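Local coordinates for laccase (Uncultured bacterium, PDB 4F7K), which probably couples the one-electron oxidation of phenolic and similar substrates to the reduction of dioxygen to water, as a bacterial multicopper oxidase, at residues V129-I134 with R180-R185; E202-K207 with I235-I240. All coordinates share one frame; numbering follows the deposited sequence.

Interaction 1 (V129-I134 with R180-R185); sequences VDHDLI and RGDRVR
Arg185 lays its aliphatic chain alongside Asp132 and against Val129, burying the most surface here. With CG anti to the backbone N (chi1 -172°) and the chain extended to NE, its CD comes to 3.9 Å from Asp132 OD2, carboxylate and guanidinium planes nearly parallel. Their charged atoms do not meet: Asp132 pairs with Arg187, the Arg185 guanidinium with Asp234 and Glu123. Arginine suits the place: its methylenes pack and its end carries charge onward. Val129, branched and compact, fills the angle between two arginines, CG2 touching Arg185 CB at 4.0 Å and CG1 meeting Arg183 CG at 3.8 Å. Arg183 then bends at chi3 and leads on to Asp238.

The backbones of 131-134 and 183-185 run parallel, pairing His131 with Val184 and Asp132 with Arg185; strand 167-173 lies beyond 131-140 at the edge of this mixed sheet of the middle cupredoxin-like domain. Arg185 N bonds to His131 O (2.8 Å) and Leu133 N to Arg185 O (2.9 Å). Arg183 O accepts Asp130 N at 2.7 Å and, weakly, His131 N. Asp130 returns the grip: its OD2 takes Arg183 N at 2.9 Å on the anti side, 24° out of the carboxylate plane, and forms a salt bridge with Arg270. An alanine here removes the carboxylate and would probably leave Arg183 N unmatched and the charge of Arg270 without its mate.

Asp182 OD1 lies only 3.4 Å from Asp130 OD2, so the two acids would tend to repel; Arg270 probably offsets that cost, and Asp182 OD2 accepts a hydrogen bond from Arg179 N. The chemistry thus divides the work: main-chain bonds and one carboxylate align the strand starts, while the arginines pack by their carbons and tie their charges to strand 232-239 and, through Glu123, to the end of strand 116-122.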
ATOM      1  N   VAL A 129       7.892 -19.698   7.432  1.00 58.77           N
ATOM      2  CA  VAL A 129       6.908 -19.967   6.399  1.00 57.06           C
ATOM      3  C   VAL A 129       7.596 -20.639   5.253  1.00 57.05           C
ATOM      4  O   VAL A 129       8.810 -20.493   5.086  1.00 56.59           O
ATOM      5  CB  VAL A 129       6.137 -18.680   5.928  1.00 54.10           C
ATOM      6  CG1 VAL A 129       5.322 -18.084   7.065  1.00 54.03           C
ATOM      7  CG2 VAL A 129       7.089 -17.630   5.366  1.00 51.54           C
ATOM      8  N   ASP A 130       6.819 -21.380   4.468  1.00 57.62           N
ATOM      9  CA  ASP A 130       7.326 -22.010   3.240  1.00 58.13           C
ATOM     10  C   ASP A 130       7.394 -21.077   2.027  1.00 55.64           C
ATOM     11  O   ASP A 130       8.301 -21.191   1.219  1.00 55.62           O
ATOM     12  CB  ASP A 130       6.513 -23.261   2.901  1.00 59.55           C
ATOM     13  CG  ASP A 130       6.585 -24.294   3.987  1.00 62.42           C
ATOM     14  OD1 ASP A 130       7.720 -24.639   4.395  1.00 62.99           O
ATOM     15  OD2 ASP A 130       5.516 -24.757   4.433  1.00 62.71           O
ATOM     16  N   HIS A 131       6.433 -20.168   1.896  1.00 54.28           N
ATOM     17  CA  HIS A 131       6.421 -19.213   0.778  1.00 52.02           C
ATOM     18  C   HIS A 131       5.955 -17.859   1.260  1.00 50.41           C
ATOM     19  O   HIS A 131       5.029 -17.754   2.065  1.00 50.97           O
ATOM     20  CB  HIS A 131       5.500 -19.674  -0.349  1.00 51.95           C
ATOM     21  CG  HIS A 131       5.891 -20.981  -0.962  1.00 54.96           C
ATOM     22  ND1 HIS A 131       5.361 -22.185  -0.548  1.00 56.50           N
ATOM     23  CD2 HIS A 131       6.767 -21.273  -1.951  1.00 56.04           C
ATOM     24  CE1 HIS A 131       5.883 -23.161  -1.267  1.00 59.57           C
ATOM     25  NE2 HIS A 131       6.747 -22.636  -2.120  1.00 59.40           N
ATOM     26  N   ASP A 132       6.610 -16.829   0.746  1.00 48.62           N
ATOM     27  CA  ASP A 132       6.346 -15.459   1.093  1.00 47.14           C
ATOM     28  C   ASP A 132       5.954 -14.761  -0.206  1.00 44.71           C
ATOM     29  O   ASP A 132       6.817 -14.429  -1.019  1.00 43.23           O
ATOM     30  CB  ASP A 132       7.613 -14.858   1.718  1.00 47.70           C
ATOM     31  CG  ASP A 132       7.430 -13.418   2.192  1.00 48.86           C
ATOM     32  OD1 ASP A 132       6.490 -12.698   1.723  1.00 47.74           O
ATOM     33  OD2 ASP A 132       8.265 -12.997   3.034  1.00 50.16           O
ATOM     34  N   LEU A 133       4.645 -14.542  -0.380  1.00 43.37           N
ATOM     35  CA  LEU A 133       4.080 -14.021  -1.637  1.00 40.96           C
ATOM     36  C   LEU A 133       3.468 -12.640  -1.450  1.00 39.06           C
ATOM     37  O   LEU A 133       2.912 -12.335  -0.388  1.00 39.51           O
ATOM     38  CB  LEU A 133       3.018 -14.978  -2.214  1.00 41.28           C
ATOM     39  CG  LEU A 133       3.443 -16.457  -2.237  1.00 44.36           C
ATOM     40  CD1 LEU A 133       2.269 -17.430  -2.430  1.00 45.19           C
ATOM     41  CD2 LEU A 133       4.571 -16.732  -3.253  1.00 42.47           C
ATOM     42  N   ILE A 134       3.586 -11.808  -2.486  1.00 36.29           N
ATOM     43  CA  ILE A 134       3.050 -10.457  -2.459  1.00 34.07           C
ATOM     44  C   ILE A 134       1.830 -10.421  -3.368  1.00 34.32           C
ATOM     45  O   ILE A 134       1.903 -10.876  -4.501  1.00 34.72           O
ATOM     46  CB  ILE A 134       4.129  -9.456  -2.939  1.00 33.36           C
ATOM     47  CG1 ILE A 134       5.258  -9.339  -1.896  1.00 28.62           C
ATOM     48  CG2 ILE A 134       3.525  -8.092  -3.308  1.00 28.55           C
ATOM     49  CD1 ILE A 134       6.586  -8.814  -2.460  1.00 25.88           C
ATOM     50  N   ARG A 180      -0.229 -28.317  -0.621  1.00 63.69           N
ATOM     51  CA  ARG A 180      -1.201 -28.469   0.458  1.00 64.29           C
ATOM     52  C   ARG A 180      -0.440 -28.812   1.741  1.00 66.13           C
ATOM     53  O   ARG A 180       0.355 -29.755   1.762  1.00 68.26           O
ATOM     54  CB  ARG A 180      -2.185 -29.581   0.091  1.00 67.05           C
ATOM     55  CG  ARG A 180      -3.306 -29.835   1.087  1.00 68.72           C
ATOM     56  CD  ARG A 180      -3.928 -31.200   0.822  1.00 73.24           C
ATOM     57  NE  ARG A 180      -3.112 -32.280   1.381  0.10 75.90           N
ATOM     58  CZ  ARG A 180      -3.202 -33.563   1.035  0.10 78.93           C
ATOM     59  NH1 ARG A 180      -4.069 -33.960   0.113  0.10 79.54           N
ATOM     60  NH2 ARG A 180      -2.410 -34.454   1.612  0.10 81.54           N
ATOM     61  N   GLY A 181      -0.666 -28.041   2.800  1.00 65.00           N
ATOM     62  CA  GLY A 181       0.128 -28.180   4.019  1.00 65.68           C
ATOM     63  C   GLY A 181       1.276 -27.182   4.138  1.00 63.42           C
ATOM     64  O   GLY A 181       1.899 -27.084   5.189  1.00 64.99           O
ATOM     65  N   ASP A 182       1.575 -26.439   3.073  1.00 59.95           N
ATOM     66  CA  ASP A 182       2.542 -25.336   3.177  1.00 57.85           C
ATOM     67  C   ASP A 182       2.024 -24.233   4.076  1.00 56.27           C
ATOM     68  O   ASP A 182       0.816 -24.002   4.152  1.00 56.47           O
ATOM     69  CB  ASP A 182       2.881 -24.733   1.815  1.00 55.38           C
ATOM     70  CG  ASP A 182       3.897 -25.553   1.046  1.00 57.83           C
ATOM     71  OD1 ASP A 182       4.556 -26.419   1.661  1.00 60.11           O
ATOM     72  OD2 ASP A 182       4.023 -25.340  -0.182  1.00 56.40           O
ATOM     73  N   ARG A 183       2.935 -23.569   4.775  1.00 55.55           N
ATOM     74  CA  ARG A 183       2.590 -22.355   5.495  1.00 53.96           C
ATOM     75  C   ARG A 183       2.974 -21.167   4.640  1.00 50.30           C
ATOM     76  O   ARG A 183       4.148 -20.992   4.327  1.00 49.49           O
ATOM     77  CB  ARG A 183       3.326 -22.268   6.828  1.00 55.60           C
ATOM     78  CG  ARG A 183       2.981 -20.980   7.577  1.00 53.52           C
ATOM     79  CD  ARG A 183       3.168 -21.123   9.054  1.00 54.57           C
ATOM     80  NE  ARG A 183       2.055 -21.821   9.675  1.00 53.55           N
ATOM     81  CZ  ARG A 183       1.930 -22.002  10.982  1.00 56.33           C
ATOM     82  NH1 ARG A 183       2.854 -21.539  11.812  1.00 56.74           N
ATOM     83  NH2 ARG A 183       0.877 -22.644  11.454  1.00 55.95           N
ATOM     84  N   VAL A 184       1.994 -20.346   4.268  1.00 48.67           N
ATOM     85  CA  VAL A 184       2.289 -19.181   3.427  1.00 45.33           C
ATOM     86  C   VAL A 184       2.132 -17.862   4.148  1.00 44.10           C
ATOM     87  O   VAL A 184       1.193 -17.678   4.909  1.00 45.19           O
ATOM     88  CB  VAL A 184       1.450 -19.156   2.120  1.00 44.35           C
ATOM     89  CG1 VAL A 184       1.709 -20.403   1.303  1.00 46.07           C
ATOM     90  CG2 VAL A 184      -0.055 -18.971   2.415  1.00 43.48           C
ATOM     91  N   ARG A 185       3.064 -16.945   3.895  1.00 42.80           N
ATOM     92  CA  ARG A 185       2.883 -15.530   4.209  1.00 41.47           C
ATOM     93  C   ARG A 185       2.341 -14.806   2.962  1.00 39.23           C
ATOM     94  O   ARG A 185       2.935 -14.881   1.901  1.00 38.57           O
ATOM     95  CB  ARG A 185       4.201 -14.907   4.687  1.00 42.36           C
ATOM     96  CG  ARG A 185       4.054 -13.479   5.212  1.00 41.34           C
ATOM     97  CD  ARG A 185       5.373 -12.940   5.715  1.00 41.67           C
ATOM     98  NE  ARG A 185       5.228 -11.605   6.312  1.00 43.66           N
ATOM     99  CZ  ARG A 185       6.110 -11.055   7.161  1.00 44.09           C
ATOM    100  NH1 ARG A 185       7.210 -11.719   7.489  1.00 46.42           N
ATOM    101  NH2 ARG A 185       5.911  -9.829   7.660  1.00 40.44           N
TER

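Interaction 2 (E202-K207 with I235-I240); sequences EGVEGK and IIADVI
The strands of 202-207 and 235-240 run antiparallel, their axes at 149°, with Glu205–Asp238 and Lys207–Ile236 as hydrogen-bonded pairs and Val204–Val239 and Gly206–Ala237 as non-hydrogen-bonded ones. Asp238 N gives Glu205 O the shortest of the bonds, 2.7 Å, and Ile240 N extends the pairing past the strand end to Gly203 O.

The backbones come closest at Gly206, whose CA lies 3.8 Å from that of Ala237. A side chain on Gly206 would run into Ile236 O and Ala237 CA, so only glycine fits. Across from it Ala237 is suitably small: its CB already sits 3.2 Å from Glu205 O, and it packs against Val204 CB at 3.8 Å. Val204 CG1 meets Val239 CG2 at 4.5 Å, a beta-branched pair on one face, packed against Ile245 of the facing sheet.

At the more exposed end, Ile240 holds CG1 between its backbone N and carbonyl carbon (chi1 59°), which sets CG2 against Glu205 CB at 3.8 Å; the glutamate's extended chain carries its acid beyond this apolar touch. Lys207 curls back, its NZ bonding Gly206 O from above the carbonyl plane and pairing with Glu221.

Gly203, with positive phi, makes the turn by which the chain leaves strand 197-202 of one sheet for strand 204-211 of another, a crossing in keeping with a cupredoxin-type beta sandwich. In the mixed sheet, strand 232-239 lies between 204-211 and 183-190, while 214-220 follows on the far side of 204-211; no helix takes part.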
ATOM      1  N   GLU A 202      -9.776 -17.747   0.341  1.00 47.01           N
ATOM      2  CA  GLU A 202     -10.266 -19.137   0.312  1.00 49.20           C
ATOM      3  C   GLU A 202      -9.133 -20.142   0.208  1.00 49.53           C
ATOM      4  O   GLU A 202      -8.079 -19.826  -0.336  1.00 47.61           O
ATOM      5  CB  GLU A 202     -11.265 -19.328  -0.819  1.00 49.96           C
ATOM      6  CG  GLU A 202     -12.541 -18.523  -0.589  1.00 52.57           C
ATOM      7  CD  GLU A 202     -13.570 -18.723  -1.656  1.00 56.88           C
ATOM      8  OE1 GLU A 202     -13.359 -19.551  -2.572  1.00 61.04           O
ATOM      9  OE2 GLU A 202     -14.607 -18.039  -1.573  1.00 60.73           O
ATOM     10  N   GLY A 203      -9.347 -21.336   0.778  1.00 52.16           N
ATOM     11  CA  GLY A 203      -8.376 -22.442   0.709  1.00 52.74           C
ATOM     12  C   GLY A 203      -7.238 -22.384   1.706  1.00 52.42           C
ATOM     13  O   GLY A 203      -6.322 -23.192   1.650  1.00 53.87           O
ATOM     14  N   VAL A 204      -7.283 -21.422   2.617  1.00 51.52           N
ATOM     15  CA  VAL A 204      -6.242 -21.292   3.620  1.00 52.18           C
ATOM     16  C   VAL A 204      -6.863 -21.000   4.965  1.00 53.82           C
ATOM     17  O   VAL A 204      -8.001 -20.527   5.044  1.00 53.93           O
ATOM     18  CB  VAL A 204      -5.209 -20.156   3.323  1.00 49.67           C
ATOM     19  CG1 VAL A 204      -4.417 -20.446   2.071  1.00 48.92           C
ATOM     20  CG2 VAL A 204      -5.895 -18.803   3.260  1.00 47.65           C
ATOM     21  N   GLU A 205      -6.082 -21.252   6.013  1.00 55.35           N
ATOM     22  CA  GLU A 205      -6.501 -20.983   7.382  1.00 57.81           C
ATOM     23  C   GLU A 205      -5.359 -20.363   8.179  1.00 56.95           C
ATOM     24  O   GLU A 205      -4.243 -20.896   8.222  1.00 57.63           O
ATOM     25  CB  GLU A 205      -6.973 -22.274   8.071  1.00 61.42           C
ATOM     26  CG  GLU A 205      -7.882 -22.043   9.268  0.10 65.07           C
ATOM     27  CD  GLU A 205      -8.567 -23.313   9.738  0.10 70.25           C
ATOM     28  OE1 GLU A 205      -7.870 -24.328   9.958  0.10 72.66           O
ATOM     29  OE2 GLU A 205      -9.807 -23.289   9.897  0.10 72.23           O
ATOM     30  N   GLY A 206      -5.657 -19.243   8.822  1.00 55.50           N
ATOM     31  CA  GLY A 206      -4.671 -18.533   9.612  1.00 55.12           C
ATOM     32  C   GLY A 206      -5.205 -17.175   9.984  1.00 53.93           C
ATOM     33  O   GLY A 206      -6.413 -17.031  10.216  1.00 54.31           O
ATOM     34  N   LYS A 207      -4.323 -16.173  10.003  1.00 52.01           N
ATOM     35  CA  LYS A 207      -4.628 -14.897  10.650  1.00 51.84           C
ATOM     36  C   LYS A 207      -3.927 -13.691  10.053  1.00 49.08           C
ATOM     37  O   LYS A 207      -2.770 -13.778   9.628  1.00 47.97           O
ATOM     38  CB  LYS A 207      -4.241 -14.949  12.138  1.00 55.14           C
ATOM     39  CG  LYS A 207      -4.786 -16.115  12.938  1.00 59.42           C
ATOM     40  CD  LYS A 207      -6.268 -15.973  13.283  1.00 62.92           C
ATOM     41  CE  LYS A 207      -6.781 -17.297  13.925  1.00 70.80           C
ATOM     42  NZ  LYS A 207      -7.394 -18.202  12.874  1.00 70.48           N
ATOM     43  N   ILE A 235      -0.915 -11.667   6.025  1.00 40.06           N
ATOM     44  CA  ILE A 235      -1.621 -12.843   6.478  1.00 41.32           C
ATOM     45  C   ILE A 235      -0.663 -14.026   6.538  1.00 42.89           C
ATOM     46  O   ILE A 235       0.074 -14.304   5.593  1.00 40.51           O
ATOM     47  CB  ILE A 235      -2.833 -13.158   5.586  1.00 41.20           C
ATOM     48  CG1 ILE A 235      -3.986 -12.207   5.951  1.00 41.27           C
ATOM     49  CG2 ILE A 235      -3.274 -14.621   5.726  1.00 42.70           C
ATOM     50  CD1 ILE A 235      -4.900 -11.884   4.862  1.00 41.63           C
ATOM     51  N   ILE A 236      -0.648 -14.715   7.683  1.00 45.14           N
ATOM     52  CA  ILE A 236       0.014 -15.985   7.679  1.00 47.03           C
ATOM     53  C   ILE A 236      -1.061 -17.045   7.828  1.00 48.79           C
ATOM     54  O   ILE A 236      -1.937 -16.942   8.680  1.00 50.62           O
ATOM     55  CB  ILE A 236       1.110 -16.058   8.758  1.00 49.44           C
ATOM     56  CG1 ILE A 236       2.260 -15.117   8.355  1.00 48.20           C
ATOM     57  CG2 ILE A 236       1.584 -17.488   8.932  1.00 49.60           C
ATOM     58  CD1 ILE A 236       3.177 -14.728   9.547  1.00 51.49           C
ATOM     59  N   ALA A 237      -0.989 -18.062   6.985  1.00 48.59           N
ATOM     60  CA  ALA A 237      -1.991 -19.090   6.976  1.00 49.89           C
ATOM     61  C   ALA A 237      -1.403 -20.374   6.427  1.00 51.33           C
ATOM     62  O   ALA A 237      -0.350 -20.366   5.777  1.00 49.81           O
ATOM     63  CB  ALA A 237      -3.203 -18.644   6.152  1.00 48.09           C
ATOM     64  N   ASP A 238      -2.084 -21.478   6.729  1.00 54.06           N
ATOM     65  CA  ASP A 238      -1.707 -22.792   6.249  1.00 55.76           C
ATOM     66  C   ASP A 238      -2.616 -23.144   5.089  1.00 54.93           C
ATOM     67  O   ASP A 238      -3.823 -22.837   5.113  1.00 54.18           O
ATOM     68  CB  ASP A 238      -1.875 -23.829   7.365  1.00 59.56           C
ATOM     69  CG  ASP A 238      -0.933 -23.588   8.553  1.00 62.24           C
ATOM     70  OD1 ASP A 238       0.290 -23.424   8.345  1.00 60.56           O
ATOM     71  OD2 ASP A 238      -1.426 -23.574   9.706  1.00 65.68           O
ATOM     72  N   VAL A 239      -2.046 -23.791   4.078  1.00 54.74           N
ATOM     73  CA  VAL A 239      -2.822 -24.231   2.927  1.00 55.23           C
ATOM     74  C   VAL A 239      -3.599 -25.484   3.313  1.00 59.34           C
ATOM     75  O   VAL A 239      -3.000 -26.556   3.529  1.00 61.46           O
ATOM     76  CB  VAL A 239      -1.923 -24.520   1.727  1.00 54.24           C
ATOM     77  CG1 VAL A 239      -2.763 -24.948   0.534  1.00 53.29           C
ATOM     78  CG2 VAL A 239      -1.061 -23.292   1.401  1.00 51.76           C
ATOM     79  N   ILE A 240      -4.922 -25.367   3.411  1.00 60.58           N
ATOM     80  CA  ILE A 240      -5.688 -26.492   3.984  1.00 65.12           C
ATOM     81  C   ILE A 240      -6.256 -27.513   2.996  1.00 66.91           C
ATOM     82  O   ILE A 240      -6.744 -28.555   3.419  1.00 70.11           O
ATOM     83  CB  ILE A 240      -6.758 -26.068   5.055  1.00 65.87           C
ATOM     84  CG1 ILE A 240      -7.785 -25.100   4.487  1.00 64.41           C
ATOM     85  CG2 ILE A 240      -6.095 -25.477   6.291  1.00 65.61           C
ATOM     86  CD1 ILE A 240      -8.896 -24.775   5.488  1.00 69.26           C
TER

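Interactions 1 and 2 are neighbouring strand pairings of one mixed sheet, their centres about 9 Å apart, joined where strand 183-190 lies beside strand 232-239. Across that seam Val184 N probably bonds to Ala237 O at 2.8 Å, and Arg183 NE forms a salt bridge with Asp238 OD1 at 2.7 Å, so the arginine that packs in interaction 1 spends its charge on interaction 2. The sheet thus changes from a parallel pair to antiparallel ones within three strands. Both lie in the middle of the three cupredoxin-like domains. In three-domain laccases the coppers belong to the first and third domains, so neither contact is expected to border a copper site.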